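Local coordinates for protein metallo-carboxypeptidase (Pseudomonas aeruginosa, PDB 4A39) that is a zinc-dependent carboxypeptidase of the M14 family, related to the cytosolic carboxypeptidases, and probably removes residues from the C-terminus of peptide substrates, at residues Met14-Asp19 against Phe52-Glu57; Gly23-Ile28 against Ile36-Arg41; Ala88-Glu93 against Ser116-Ala121. All blocks are in the same frame, centred on the assembly; numbering follows the deposited sequence.

Contact 1 (Met14-Asp19 against Phe52-Glu57)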
ATOM      1  N   MET A  14     -18.679 -27.096  -6.207  1.00 19.24           N
ATOM      2  CA  MET A  14     -17.466 -26.423  -5.664  1.00 16.52           C
ATOM      3  C   MET A  14     -17.835 -25.661  -4.396  1.00 15.92           C
ATOM      4  O   MET A  14     -19.013 -25.443  -4.116  1.00 15.66           O
ATOM      5  CB  MET A  14     -16.910 -25.433  -6.691  1.00 18.03           C
ATOM      6  CG  MET A  14     -17.763 -24.181  -6.839  1.00 18.52           C
ATOM      7  SD  MET A  14     -17.218 -23.076  -8.148  1.00 22.31           S
ATOM      8  CE  MET A  14     -18.134 -23.746  -9.532  1.00 18.29           C
ATOM      9  N   GLN A  15     -16.825 -25.253  -3.635  1.00 14.37           N
ATOM     10  CA  GLN A  15     -17.061 -24.494  -2.412  1.00 13.23           C
ATOM     11  C   GLN A  15     -16.177 -23.255  -2.401  1.00 11.83           C
ATOM     12  O   GLN A  15     -14.999 -23.323  -2.742  1.00 11.56           O
ATOM     13  CB  GLN A  15     -16.775 -25.351  -1.176  1.00 16.00           C
ATOM     14  CG  GLN A  15     -17.692 -26.554  -1.046  1.00 20.20           C
ATOM     15  CD  GLN A  15     -18.069 -26.844   0.394  1.00 23.39           C
ATOM     16  OE1 GLN A  15     -17.211 -27.136   1.231  1.00 25.48           O
ATOM     17  NE2 GLN A  15     -19.362 -26.761   0.693  1.00 24.18           N
ATOM     18  N   ILE A  16     -16.761 -22.124  -2.017  1.00  9.41           N
ATOM     19  CA  ILE A  16     -16.046 -20.855  -1.968  1.00  8.51           C
ATOM     20  C   ILE A  16     -16.099 -20.318  -0.545  1.00  8.60           C
ATOM     21  O   ILE A  16     -17.121 -20.430   0.130  1.00  9.01           O
ATOM     22  CB  ILE A  16     -16.684 -19.837  -2.943  1.00  8.01           C
ATOM     23  CG1 ILE A  16     -16.588 -20.383  -4.370  1.00  9.25           C
ATOM     24  CG2 ILE A  16     -15.991 -18.481  -2.827  1.00  9.77           C
ATOM     25  CD1 ILE A  16     -17.228 -19.512  -5.433  1.00  8.82           C
ATOM     26  N   ARG A  17     -14.991 -19.746  -0.090  1.00  7.92           N
ATOM     27  CA  ARG A  17     -14.923 -19.214   1.263  1.00  9.03           C
ATOM     28  C   ARG A  17     -13.900 -18.089   1.393  1.00  9.53           C
ATOM     29  O   ARG A  17     -13.009 -17.938   0.553  1.00  7.89           O
ATOM     30  CB  ARG A  17     -14.582 -20.343   2.243  1.00 11.07           C
ATOM     31  CG  ARG A  17     -13.227 -20.993   2.019  1.00 13.22           C
ATOM     32  CD  ARG A  17     -13.087 -22.260   2.860  1.00 15.09           C
ATOM     33  NE  ARG A  17     -11.819 -22.950   2.638  1.00 17.08           N
ATOM     34  CZ  ARG A  17     -10.655 -22.575   3.163  1.00 18.85           C
ATOM     35  NH1 ARG A  17     -10.588 -21.514   3.958  1.00 19.06           N
ATOM     36  NH2 ARG A  17      -9.555 -23.268   2.898  1.00 19.62           N
ATOM     37  N   ALA A  18     -14.042 -17.300   2.452  1.00  8.21           N
ATOM     38  CA  ALA A  18     -13.140 -16.181   2.706  1.00  8.23           C
ATOM     39  C   ALA A  18     -12.841 -16.082   4.197  1.00  8.90           C
ATOM     40  O   ALA A  18     -12.549 -15.000   4.706  1.00  9.24           O
ATOM     41  CB  ALA A  18     -13.769 -14.885   2.216  1.00  8.91           C
ATOM     42  N   ASP A  19     -12.907 -17.220   4.883  1.00 10.54           N
ATOM     43  CA  ASP A  19     -12.666 -17.283   6.321  1.00 11.22           C
ATOM     44  C   ASP A  19     -11.180 -17.378   6.653  1.00 10.03           C
ATOM     45  O   ASP A  19     -10.706 -18.378   7.196  1.00  9.74           O
ATOM     46  CB  ASP A  19     -13.429 -18.473   6.925  1.00 12.69           C
ATOM     47  CG  ASP A  19     -12.999 -19.812   6.342  1.00 15.05           C
ATOM     48  OD1 ASP A  19     -12.741 -19.886   5.121  1.00 14.92           O
ATOM     49  OD2 ASP A  19     -12.932 -20.800   7.109  1.00 17.20           O
ATOM     50  N   PHE A  52     -11.347  -7.594  -2.547  1.00  5.45           N
ATOM     51  CA  PHE A  52     -11.967  -8.910  -2.427  1.00  4.71           C
ATOM     52  C   PHE A  52     -10.839  -9.928  -2.381  1.00  4.15           C
ATOM     53  O   PHE A  52      -9.740  -9.666  -2.868  1.00  4.46           O
ATOM     54  CB  PHE A  52     -12.913  -9.191  -3.611  1.00  5.96           C
ATOM     55  CG  PHE A  52     -12.235  -9.211  -4.956  1.00  5.24           C
ATOM     56  CD1 PHE A  52     -11.647 -10.375  -5.444  1.00  4.67           C
ATOM     57  CD2 PHE A  52     -12.207  -8.066  -5.746  1.00  6.11           C
ATOM     58  CE1 PHE A  52     -11.041 -10.398  -6.702  1.00  6.42           C
ATOM     59  CE2 PHE A  52     -11.606  -8.072  -7.002  1.00  5.48           C
ATOM     60  CZ  PHE A  52     -11.020  -9.244  -7.484  1.00  5.24           C
ATOM     61  N   HIS A  53     -11.109 -11.077  -1.773  1.00  4.08           N
ATOM     62  CA  HIS A  53     -10.119 -12.139  -1.644  1.00  3.83           C
ATOM     63  C   HIS A  53     -10.860 -13.394  -1.197  1.00  3.98           C
ATOM     64  O   HIS A  53     -11.436 -13.429  -0.113  1.00  3.92           O
ATOM     65  CB  HIS A  53      -9.065 -11.736  -0.599  1.00  5.06           C
ATOM     66  CG  HIS A  53      -7.960 -12.732  -0.421  1.00  6.57           C
ATOM     67  ND1 HIS A  53      -7.017 -12.617   0.578  1.00  5.79           N
ATOM     68  CD2 HIS A  53      -7.645 -13.857  -1.108  1.00  6.85           C
ATOM     69  CE1 HIS A  53      -6.169 -13.627   0.500  1.00  8.22           C
ATOM     70  NE2 HIS A  53      -6.527 -14.394  -0.514  1.00  6.42           N
ATOM     71  N   PHE A  54     -10.856 -14.422  -2.038  1.00  3.96           N
ATOM     72  CA  PHE A  54     -11.539 -15.662  -1.701  1.00  4.00           C
ATOM     73  C   PHE A  54     -10.868 -16.885  -2.297  1.00  5.59           C
ATOM     74  O   PHE A  54     -10.053 -16.782  -3.216  1.00  6.85           O
ATOM     75  CB  PHE A  54     -13.010 -15.625  -2.152  1.00  5.15           C
ATOM     76  CG  PHE A  54     -13.199 -15.415  -3.631  1.00  6.22           C
ATOM     77  CD1 PHE A  54     -13.250 -14.131  -4.165  1.00  4.08           C
ATOM     78  CD2 PHE A  54     -13.335 -16.507  -4.493  1.00  5.36           C
ATOM     79  CE1 PHE A  54     -13.437 -13.933  -5.535  1.00  6.81           C
ATOM     80  CE2 PHE A  54     -13.521 -16.318  -5.864  1.00  4.45           C
ATOM     81  CZ  PHE A  54     -13.574 -15.028  -6.385  1.00  5.28           C
ATOM     82  N   LYS A  55     -11.215 -18.049  -1.758  1.00  6.40           N
ATOM     83  CA  LYS A  55     -10.661 -19.310  -2.230  1.00  6.93           C
ATOM     84  C   LYS A  55     -11.768 -20.192  -2.795  1.00  7.08           C
ATOM     85  O   LYS A  55     -12.885 -20.219  -2.274  1.00  6.61           O
ATOM     86  CB  LYS A  55      -9.964 -20.058  -1.086  1.00  7.59           C
ATOM     87  CG  LYS A  55      -8.730 -19.368  -0.530  1.00 11.87           C
ATOM     88  CD  LYS A  55      -8.017 -20.268   0.472  1.00 15.34           C
ATOM     89  CE  LYS A  55      -6.854 -19.554   1.136  1.00 16.38           C
ATOM     90  NZ  LYS A  55      -6.153 -20.432   2.118  1.00 17.78           N
ATOM     91  N   VAL A  56     -11.456 -20.898  -3.878  1.00  7.48           N
ATOM     92  CA  VAL A  56     -12.410 -21.810  -4.501  1.00  8.63           C
ATOM     93  C   VAL A  56     -11.813 -23.210  -4.389  1.00  9.50           C
ATOM     94  O   VAL A  56     -10.634 -23.409  -4.670  1.00  9.32           O
ATOM     95  CB  VAL A  56     -12.634 -21.480  -5.996  1.00  8.59           C
ATOM     96  CG1 VAL A  56     -13.765 -22.335  -6.557  1.00  8.33           C
ATOM     97  CG2 VAL A  56     -12.960 -20.003  -6.166  1.00  5.85           C
ATOM     98  N   GLU A  57     -12.614 -24.181  -3.969  1.00  9.57           N
ATOM     99  CA  GLU A  57     -12.124 -25.546  -3.844  1.00 10.81           C
ATOM    100  C   GLU A  57     -13.114 -26.504  -4.494  1.00  9.71           C
ATOM    101  O   GLU A  57     -14.288 -26.170  -4.661  1.00  9.80           O
ATOM    102  CB  GLU A  57     -11.925 -25.906  -2.363  1.00 13.10           C
ATOM    103  CG  GLU A  57     -11.013 -24.940  -1.622  1.00 16.74           C
ATOM    104  CD  GLU A  57     -10.935 -25.201  -0.124  1.00 19.24           C
ATOM    105  OE1 GLU A  57     -11.872 -25.805   0.443  1.00 21.89           O
ATOM    106  OE2 GLU A  57      -9.933 -24.775   0.490  1.00 21.42           O
TER
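Ile16 and Val56 face each other as a non-hydrogen-bonded antiparallel pair, and their side chains lie side by side on the face they share with Phe54. Ile16 CG1 is 4.1 Å from Val56 CG2. The CG2 branch of Ile16 leans the other way and reaches Phe54 CD2 at 3.7 Å, oblique to the ring. Met14 SD adds to this apolar group, 3.9 Å from Val56 CG1. On both sides of the Ile16–Val56 pair the backbones are bonded twice, Gln15 with Glu57 and Arg17 with Lys55. Lys55 N to Arg17 O is 2.9 Å long.

The other face is polar and looser: Gln15 is exposed there, and Arg17, Lys55 and Glu57 partly so. Here the Arg17 chain is extended from CG to NE and carries its guanidinium to Glu57. Arg17 NH2 meets Glu57 OE2 at 2.9 Å on the syn side but tilted from both planes, which stand 73° apart. Arg17 NH1 binds Asp19 OD1 at 2.9 Å, in the guanidinium plane. Lys55 CD lies over one guanidinium face, and Lys55 NZ is 4.5 Å from Arg17 NH2; the two acids probably offset this.

The contact is an edge of the N-terminal domain's sheet. Strand 15-17 is outermost, and strand 53-57 has strand 118-121 as its other neighbour. Phe54 and Ile16 pack on Leu38 of strand 36-39, and Val56 rests on Phe67 of strand 65-69.

Contact 2 (Gly23-Ile28 against Ile36-Arg41)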
ATOM      1  N   GLY A  23      -9.499 -12.055   4.002  1.00  4.23           N
ATOM      2  CA  GLY A  23     -10.551 -12.590   3.160  1.00  3.48           C
ATOM      3  C   GLY A  23     -11.734 -11.641   3.056  1.00  4.55           C
ATOM      4  O   GLY A  23     -12.072 -10.941   4.011  1.00  5.19           O
ATOM      5  N   ASN A  24     -12.352 -11.599   1.882  1.00  3.80           N
ATOM      6  CA  ASN A  24     -13.527 -10.760   1.667  1.00  4.68           C
ATOM      7  C   ASN A  24     -14.362 -11.221   0.482  1.00  5.08           C
ATOM      8  O   ASN A  24     -13.939 -11.125  -0.676  1.00  5.61           O
ATOM      9  CB  ASN A  24     -13.142  -9.291   1.447  1.00  5.46           C
ATOM     10  CG  ASN A  24     -14.362  -8.391   1.269  1.00  4.73           C
ATOM     11  OD1 ASN A  24     -15.327  -8.764   0.600  1.00  5.62           O
ATOM     12  ND2 ASN A  24     -14.316  -7.199   1.854  1.00  6.23           N
ATOM     13  N   ILE A  25     -15.553 -11.728   0.787  1.00  6.20           N
ATOM     14  CA  ILE A  25     -16.499 -12.162  -0.234  1.00  5.99           C
ATOM     15  C   ILE A  25     -17.751 -12.730   0.422  1.00  5.26           C
ATOM     16  O   ILE A  25     -17.704 -13.224   1.552  1.00  5.68           O
ATOM     17  CB  ILE A  25     -15.900 -13.251  -1.169  1.00  5.24           C
ATOM     18  CG1 ILE A  25     -16.562 -13.175  -2.549  1.00  5.63           C
ATOM     19  CG2 ILE A  25     -16.137 -14.641  -0.600  1.00  6.90           C
ATOM     20  CD1 ILE A  25     -16.182 -11.943  -3.333  1.00  4.89           C
ATOM     21  N   GLN A  26     -18.865 -12.629  -0.297  1.00  5.30           N
ATOM     22  CA  GLN A  26     -20.150 -13.175   0.130  1.00  5.95           C
ATOM     23  C   GLN A  26     -20.567 -14.058  -1.041  1.00  6.12           C
ATOM     24  O   GLN A  26     -20.608 -13.597  -2.179  1.00  6.56           O
ATOM     25  CB  GLN A  26     -21.188 -12.062   0.340  1.00  6.11           C
ATOM     26  CG  GLN A  26     -20.911 -11.148   1.543  1.00  6.52           C
ATOM     27  CD  GLN A  26     -21.245 -11.791   2.881  1.00  9.00           C
ATOM     28  OE1 GLN A  26     -20.940 -12.957   3.119  1.00 12.46           O
ATOM     29  NE2 GLN A  26     -21.862 -11.014   3.772  1.00 10.12           N
ATOM     30  N   VAL A  27     -20.856 -15.329  -0.774  1.00  6.34           N
ATOM     31  CA  VAL A  27     -21.258 -16.237  -1.845  1.00  6.19           C
ATOM     32  C   VAL A  27     -22.757 -16.154  -2.098  1.00  7.24           C
ATOM     33  O   VAL A  27     -23.549 -16.284  -1.175  1.00  7.83           O
ATOM     34  CB  VAL A  27     -20.900 -17.702  -1.502  1.00  6.85           C
ATOM     35  CG1 VAL A  27     -21.402 -18.641  -2.596  1.00  7.64           C
ATOM     36  CG2 VAL A  27     -19.395 -17.839  -1.343  1.00  8.13           C
ATOM     37  N   ILE A  28     -23.139 -15.924  -3.351  1.00  7.78           N
ATOM     38  CA  ILE A  28     -24.549 -15.852  -3.704  1.00  9.19           C
ATOM     39  C   ILE A  28     -24.953 -17.213  -4.249  1.00  9.32           C
ATOM     40  O   ILE A  28     -25.836 -17.876  -3.707  1.00 10.04           O
ATOM     41  CB  ILE A  28     -24.813 -14.774  -4.778  1.00  8.38           C
ATOM     42  CG1 ILE A  28     -24.495 -13.390  -4.203  1.00  7.97           C
ATOM     43  CG2 ILE A  28     -26.265 -14.842  -5.246  1.00 10.77           C
ATOM     44  CD1 ILE A  28     -24.613 -12.260  -5.200  1.00  8.53           C
ATOM     45  N   ILE A  36     -21.173 -18.321 -11.673  1.00  8.34           N
ATOM     46  CA  ILE A  36     -20.788 -18.107 -10.281  1.00  6.18           C
ATOM     47  C   ILE A  36     -21.073 -16.647  -9.913  1.00  6.45           C
ATOM     48  O   ILE A  36     -20.550 -15.733 -10.542  1.00  7.32           O
ATOM     49  CB  ILE A  36     -19.297 -18.432 -10.079  1.00  5.47           C
ATOM     50  CG1 ILE A  36     -19.035 -19.881 -10.502  1.00  6.80           C
ATOM     51  CG2 ILE A  36     -18.900 -18.231  -8.614  1.00  7.25           C
ATOM     52  CD1 ILE A  36     -17.564 -20.234 -10.636  1.00  7.73           C
ATOM     53  N   ARG A  37     -21.911 -16.439  -8.899  1.00  4.14           N
ATOM     54  CA  ARG A  37     -22.294 -15.095  -8.470  1.00  7.10           C
ATOM     55  C   ARG A  37     -21.775 -14.829  -7.066  1.00  5.20           C
ATOM     56  O   ARG A  37     -22.005 -15.620  -6.158  1.00  4.96           O
ATOM     57  CB  ARG A  37     -23.825 -14.960  -8.478  1.00  8.22           C
ATOM     58  CG  ARG A  37     -24.494 -15.379  -9.781  1.00 14.14           C
ATOM     59  CD  ARG A  37     -24.206 -14.417 -10.917  1.00 16.21           C
ATOM     60  NE  ARG A  37     -24.967 -13.174 -10.801  1.00 19.47           N
ATOM     61  CZ  ARG A  37     -24.952 -12.207 -11.711  1.00 19.13           C
ATOM     62  NH1 ARG A  37     -24.217 -12.337 -12.809  1.00 19.34           N
ATOM     63  NH2 ARG A  37     -25.674 -11.108 -11.528  1.00 19.53           N
ATOM     64  N   LEU A  38     -21.085 -13.702  -6.898  1.00  5.27           N
ATOM     65  CA  LEU A  38     -20.508 -13.324  -5.613  1.00  4.29           C
ATOM     66  C   LEU A  38     -20.690 -11.831  -5.377  1.00  4.99           C
ATOM     67  O   LEU A  38     -20.935 -11.074  -6.312  1.00  4.30           O
ATOM     68  CB  LEU A  38     -19.006 -13.626  -5.602  1.00  5.36           C
ATOM     69  CG  LEU A  38     -18.560 -15.035  -5.988  1.00  4.86           C
ATOM     70  CD1 LEU A  38     -17.068 -15.023  -6.282  1.00  5.65           C
ATOM     71  CD2 LEU A  38     -18.895 -16.013  -4.871  1.00  7.11           C
ATOM     72  N   ALA A  39     -20.562 -11.416  -4.120  1.00  3.63           N
ATOM     73  CA  ALA A  39     -20.671 -10.003  -3.763  1.00  4.73           C
ATOM     74  C   ALA A  39     -19.514  -9.613  -2.845  1.00  3.84           C
ATOM     75  O   ALA A  39     -19.038 -10.422  -2.047  1.00  5.43           O
ATOM     76  CB  ALA A  39     -22.000  -9.725  -3.069  1.00  3.28           C
ATOM     77  N   ILE A  40     -19.056  -8.374  -2.975  1.00  5.27           N
ATOM     78  CA  ILE A  40     -17.972  -7.875  -2.142  1.00  6.03           C
ATOM     79  C   ILE A  40     -18.600  -7.401  -0.834  1.00  6.66           C
ATOM     80  O   ILE A  40     -19.704  -6.842  -0.820  1.00  6.68           O
ATOM     81  CB  ILE A  40     -17.231  -6.709  -2.844  1.00  6.59           C
ATOM     82  CG1 ILE A  40     -16.739  -7.172  -4.221  1.00  7.57           C
ATOM     83  CG2 ILE A  40     -16.039  -6.251  -1.997  1.00  7.23           C
ATOM     84  CD1 ILE A  40     -16.111  -6.066  -5.062  1.00 11.53           C
ATOM     85  N   ARG A  41     -17.906  -7.650   0.271  1.00  5.56           N
ATOM     86  CA  ARG A  41     -18.397  -7.268   1.592  1.00  7.31           C
ATOM     87  C   ARG A  41     -17.916  -5.882   2.024  1.00  6.79           C
ATOM     88  O   ARG A  41     -16.730  -5.563   1.914  1.00  6.59           O
ATOM     89  CB  ARG A  41     -17.938  -8.294   2.632  1.00  8.26           C
ATOM     90  CG  ARG A  41     -18.545  -8.113   4.020  1.00 10.55           C
ATOM     91  CD  ARG A  41     -17.543  -8.516   5.096  1.00 11.75           C
ATOM     92  NE  ARG A  41     -16.540  -7.473   5.301  1.00 12.07           N
ATOM     93  CZ  ARG A  41     -15.228  -7.679   5.336  1.00 11.57           C
ATOM     94  NH1 ARG A  41     -14.734  -8.902   5.174  1.00 12.25           N
ATOM     95  NH2 ARG A  41     -14.408  -6.654   5.530  1.00  9.89           N
TER
HETATM   96  O   HOH W   1     -15.633 -11.838   4.244  1.00 48.36           O
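A beta hairpin of the N-terminal domain, strands 26-29 and 36-39, carries this contact. Gln26 and Ala39 form its antiparallel hydrogen-bonded pair. Gln26 N donates to Ala39 O at 2.8 Å, and Ala39 N returns a bond to Gln26 O. Ile28 N adds a bond to Arg37 O, with the donor tilted 28° from the carbonyl plane.

On the face of Val27 and Leu38, exposed Val27 lays its CG2 alongside Leu38 CD2 at 4.0 Å. Ile25 sets its CG1 on Leu38 CB at 3.9 Å. At the corner of the chain, Ile28 CB sits 3.8 Å from Arg37 CB, while the end of Arg37 leads away to a salt bridge with Asp105.

Beyond the paired strands the Asn24 amide takes over from the backbone. With CG anti to the backbone N (chi1 -178°), it binds both polar backbone atoms of Arg41. Arg41 N reaches a lone pair of Asn24 OD1 at 2.8 Å, and Asn24 ND2 donates to Arg41 O at 2.9 Å and also to Gly228 O. Arg41 NH2 is held by His227 O. The guanidinium stacks on the amide, planes 27° apart, with Asn24 ND2 3.6 Å above its centre.

Contact 3 (Ala88-Glu93 against Ser116-Ala121)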
ATOM      1  N   ALA A  88      -5.142 -14.048  -9.613  1.00  5.49           N
ATOM      2  CA  ALA A  88      -5.429 -15.384  -9.102  1.00  5.27           C
ATOM      3  C   ALA A  88      -4.143 -16.135  -8.789  1.00  5.67           C
ATOM      4  O   ALA A  88      -3.061 -15.736  -9.216  1.00  5.67           O
ATOM      5  CB  ALA A  88      -6.246 -16.163 -10.124  1.00  6.20           C
ATOM      6  N   SER A  89      -4.269 -17.224  -8.035  1.00  5.76           N
ATOM      7  CA  SER A  89      -3.118 -18.045  -7.680  1.00  6.70           C
ATOM      8  C   SER A  89      -3.545 -19.434  -7.233  1.00  7.68           C
ATOM      9  O   SER A  89      -4.516 -19.584  -6.496  1.00  7.30           O
ATOM     10  CB  SER A  89      -2.319 -17.389  -6.557  1.00  6.82           C
ATOM     11  OG  SER A  89      -1.254 -18.232  -6.153  1.00  6.91           O
ATOM     12  N   TYR A  90      -2.814 -20.450  -7.677  1.00  6.81           N
ATOM     13  CA  TYR A  90      -3.126 -21.820  -7.288  1.00  8.54           C
ATOM     14  C   TYR A  90      -2.472 -22.150  -5.952  1.00  8.68           C
ATOM     15  O   TYR A  90      -3.027 -22.912  -5.158  1.00 10.79           O
ATOM     16  CB  TYR A  90      -2.608 -22.821  -8.327  1.00  7.18           C
ATOM     17  CG  TYR A  90      -3.279 -22.759  -9.674  1.00  6.03           C
ATOM     18  CD1 TYR A  90      -4.638 -23.034  -9.814  1.00  6.52           C
ATOM     19  CD2 TYR A  90      -2.549 -22.430 -10.818  1.00  7.11           C
ATOM     20  CE1 TYR A  90      -5.254 -22.985 -11.066  1.00  6.06           C
ATOM     21  CE2 TYR A  90      -3.154 -22.377 -12.070  1.00  6.66           C
ATOM     22  CZ  TYR A  90      -4.505 -22.656 -12.188  1.00  6.60           C
ATOM     23  OH  TYR A  90      -5.109 -22.609 -13.427  1.00  9.64           O
ATOM     24  N   ASP A  91      -1.301 -21.562  -5.704  1.00 10.48           N
ATOM     25  CA  ASP A  91      -0.547 -21.849  -4.486  1.00 12.91           C
ATOM     26  C   ASP A  91      -0.395 -20.738  -3.456  1.00 13.68           C
ATOM     27  O   ASP A  91       0.006 -20.999  -2.322  1.00 15.05           O
ATOM     28  CB  ASP A  91       0.852 -22.363  -4.856  1.00 13.57           C
ATOM     29  CG  ASP A  91       1.610 -21.413  -5.769  1.00 14.15           C
ATOM     30  OD1 ASP A  91       1.213 -20.236  -5.879  1.00 14.16           O
ATOM     31  OD2 ASP A  91       2.617 -21.843  -6.371  1.00 17.03           O
ATOM     32  N   GLY A  92      -0.704 -19.506  -3.841  1.00 13.17           N
ATOM     33  CA  GLY A  92      -0.561 -18.401  -2.913  1.00 14.16           C
ATOM     34  C   GLY A  92       0.816 -17.770  -3.010  1.00 13.66           C
ATOM     35  O   GLY A  92       1.132 -16.842  -2.262  1.00 16.07           O
ATOM     36  N   GLU A  93       1.640 -18.274  -3.924  1.00 14.74           N
ATOM     37  CA  GLU A  93       2.990 -17.748  -4.130  1.00 15.20           C
ATOM     38  C   GLU A  93       3.130 -17.108  -5.505  1.00 13.99           C
ATOM     39  O   GLU A  93       3.695 -16.021  -5.635  1.00 15.17           O
ATOM     40  CB  GLU A  93       4.039 -18.851  -3.985  1.00 16.23           C
ATOM     41  CG  GLU A  93       4.318 -19.266  -2.552  1.00 21.12           C
ATOM     42  CD  GLU A  93       5.601 -20.068  -2.429  1.00 23.35           C
ATOM     43  OE1 GLU A  93       6.662 -19.553  -2.846  1.00 27.71           O
ATOM     44  OE2 GLU A  93       5.555 -21.207  -1.914  1.00 26.56           O
ATOM     45  N   SER A 116      -7.589 -28.185  -8.883  1.00 10.65           N
ATOM     46  CA  SER A 116      -8.912 -28.148  -8.257  1.00 11.40           C
ATOM     47  C   SER A 116      -9.177 -26.970  -7.309  1.00 10.76           C
ATOM     48  O   SER A 116     -10.314 -26.714  -6.928  1.00 10.67           O
ATOM     49  CB  SER A 116      -9.206 -29.463  -7.537  1.00 12.94           C
ATOM     50  OG  SER A 116      -8.360 -29.599  -6.415  1.00 14.63           O
ATOM     51  N   GLU A 117      -8.124 -26.249  -6.929  1.00  9.62           N
ATOM     52  CA  GLU A 117      -8.337 -25.103  -6.058  1.00  9.55           C
ATOM     53  C   GLU A 117      -7.544 -23.885  -6.508  1.00  9.42           C
ATOM     54  O   GLU A 117      -6.421 -24.002  -7.009  1.00  8.82           O
ATOM     55  CB  GLU A 117      -8.019 -25.457  -4.604  1.00 12.57           C
ATOM     56  CG  GLU A 117      -6.557 -25.633  -4.253  1.00 17.19           C
ATOM     57  CD  GLU A 117      -6.360 -25.777  -2.749  1.00 20.17           C
ATOM     58  OE1 GLU A 117      -7.023 -26.648  -2.142  1.00 19.00           O
ATOM     59  OE2 GLU A 117      -5.551 -25.018  -2.175  1.00 22.63           O
ATOM     60  N   VAL A 118      -8.140 -22.710  -6.335  1.00  6.51           N
ATOM     61  CA  VAL A 118      -7.492 -21.469  -6.723  1.00  7.83           C
ATOM     62  C   VAL A 118      -8.004 -20.320  -5.859  1.00  8.61           C
ATOM     63  O   VAL A 118      -9.107 -20.384  -5.314  1.00  9.36           O
ATOM     64  CB  VAL A 118      -7.783 -21.152  -8.214  1.00  7.96           C
ATOM     65  CG1 VAL A 118      -9.235 -20.722  -8.388  1.00  7.97           C
ATOM     66  CG2 VAL A 118      -6.831 -20.093  -8.713  1.00  8.83           C
ATOM     67  N   ARG A 119      -7.190 -19.279  -5.716  1.00  7.82           N
ATOM     68  CA  ARG A 119      -7.574 -18.106  -4.943  1.00  8.59           C
ATOM     69  C   ARG A 119      -7.625 -16.894  -5.872  1.00  7.56           C
ATOM     70  O   ARG A 119      -6.867 -16.824  -6.838  1.00  7.44           O
ATOM     71  CB  ARG A 119      -6.558 -17.818  -3.825  1.00 10.56           C
ATOM     72  CG  ARG A 119      -6.348 -18.934  -2.810  1.00 16.81           C
ATOM     73  CD  ARG A 119      -5.047 -19.703  -3.051  1.00 18.49           C
ATOM     74  NE  ARG A 119      -4.883 -20.764  -2.062  1.00 20.38           N
ATOM     75  CZ  ARG A 119      -4.506 -20.564  -0.805  1.00 20.36           C
ATOM     76  NH1 ARG A 119      -4.233 -19.338  -0.375  1.00 21.00           N
ATOM     77  NH2 ARG A 119      -4.434 -21.591   0.031  1.00 21.58           N
ATOM     78  N   PHE A 120      -8.536 -15.964  -5.593  1.00  5.79           N
ATOM     79  CA  PHE A 120      -8.648 -14.728  -6.363  1.00  5.88           C
ATOM     80  C   PHE A 120      -8.571 -13.569  -5.381  1.00  5.41           C
ATOM     81  O   PHE A 120      -9.057 -13.673  -4.248  1.00  4.26           O
ATOM     82  CB  PHE A 120      -9.982 -14.634  -7.120  1.00  4.51           C
ATOM     83  CG  PHE A 120     -10.119 -15.610  -8.247  1.00  5.44           C
ATOM     84  CD1 PHE A 120      -9.676 -15.277  -9.521  1.00  5.61           C
ATOM     85  CD2 PHE A 120     -10.711 -16.852  -8.046  1.00  6.76           C
ATOM     86  CE1 PHE A 120      -9.822 -16.160 -10.579  1.00  6.36           C
ATOM     87  CE2 PHE A 120     -10.865 -17.744  -9.099  1.00  6.46           C
ATOM     88  CZ  PHE A 120     -10.419 -17.396 -10.370  1.00  6.76           C
ATOM     89  N   ALA A 121      -7.948 -12.475  -5.805  1.00  4.62           N
ATOM     90  CA  ALA A 121      -7.837 -11.296  -4.954  1.00  4.33           C
ATOM     91  C   ALA A 121      -7.731 -10.038  -5.802  1.00  4.93           C
ATOM     92  O   ALA A 121      -7.432 -10.108  -6.995  1.00  5.40           O
ATOM     93  CB  ALA A 121      -6.626 -11.411  -4.031  1.00  6.10           C
TER
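Tyr90 turns the edge of its ring to a backbone carbonyl: Tyr90 CD1 is 3.5 Å from Glu117 O, which lies near the ring plane. The same ring atom touches Val118 CG2 at 3.8 Å, oblique to the ring. Val118 CG2 also presses on the end of the strand, 3.2 Å from Ser89 O. Its place follows from the first torsion, which sets CG2 anti to the backbone N and leaves CG1 between N and the carbonyl carbon (chi1 72°). The Tyr90 hydroxyl is bonded to Glu114 N.

Only two backbone bonds join the segments, both between Ser89 and Arg119. Arg119 N gives the shorter one, 2.8 Å to Ser89 O. One residue back, Ala88 CB meets Phe120 CD1 at 3.6 Å, on the face of Ala88 and Phe120, where Val118 CG2 also comes near Ala88 CB. On the opposite face the Arg119 chain bends at chi2, and its CD passes 3.5 Å from Ser89 O.

After Ser89 the chain leaves the sheet. Ser89 OG accepts from Gly92 N at 2.7 Å in an ST motif, and Asp91 OD1 accepts from Glu93 N in an Asx turn. Gly92 takes a positive phi (91°), where a CB would jam against the preceding carbonyl. Between the segments the backbone bonds stop at Ser89, though Ala121 still pairs with Val87; past Ser89, side-chain oxygens take the turn's N-H groups.

How the contacts relate
All three contacts lie in one mixed sheet of the N-terminal domain, away from the zinc site. Contacts 1 and 3 have centres about 10 Å apart and meet where strand 53-57 neighbours strand 118-121. Contact 2 is nested along the chain inside the loop closed by contact 1, and their centres are about 8 Å apart. Contact 3 opens later in the sequence. Contacts 2 and 3 do not touch, with centres about 16 Å apart. Strands 15-17 and 26-29 are the outermost strands of the sheet, yet Ile16 of the first touches Val27 of the second. The two edge strands thus come together, consistent with a strongly curled sheet.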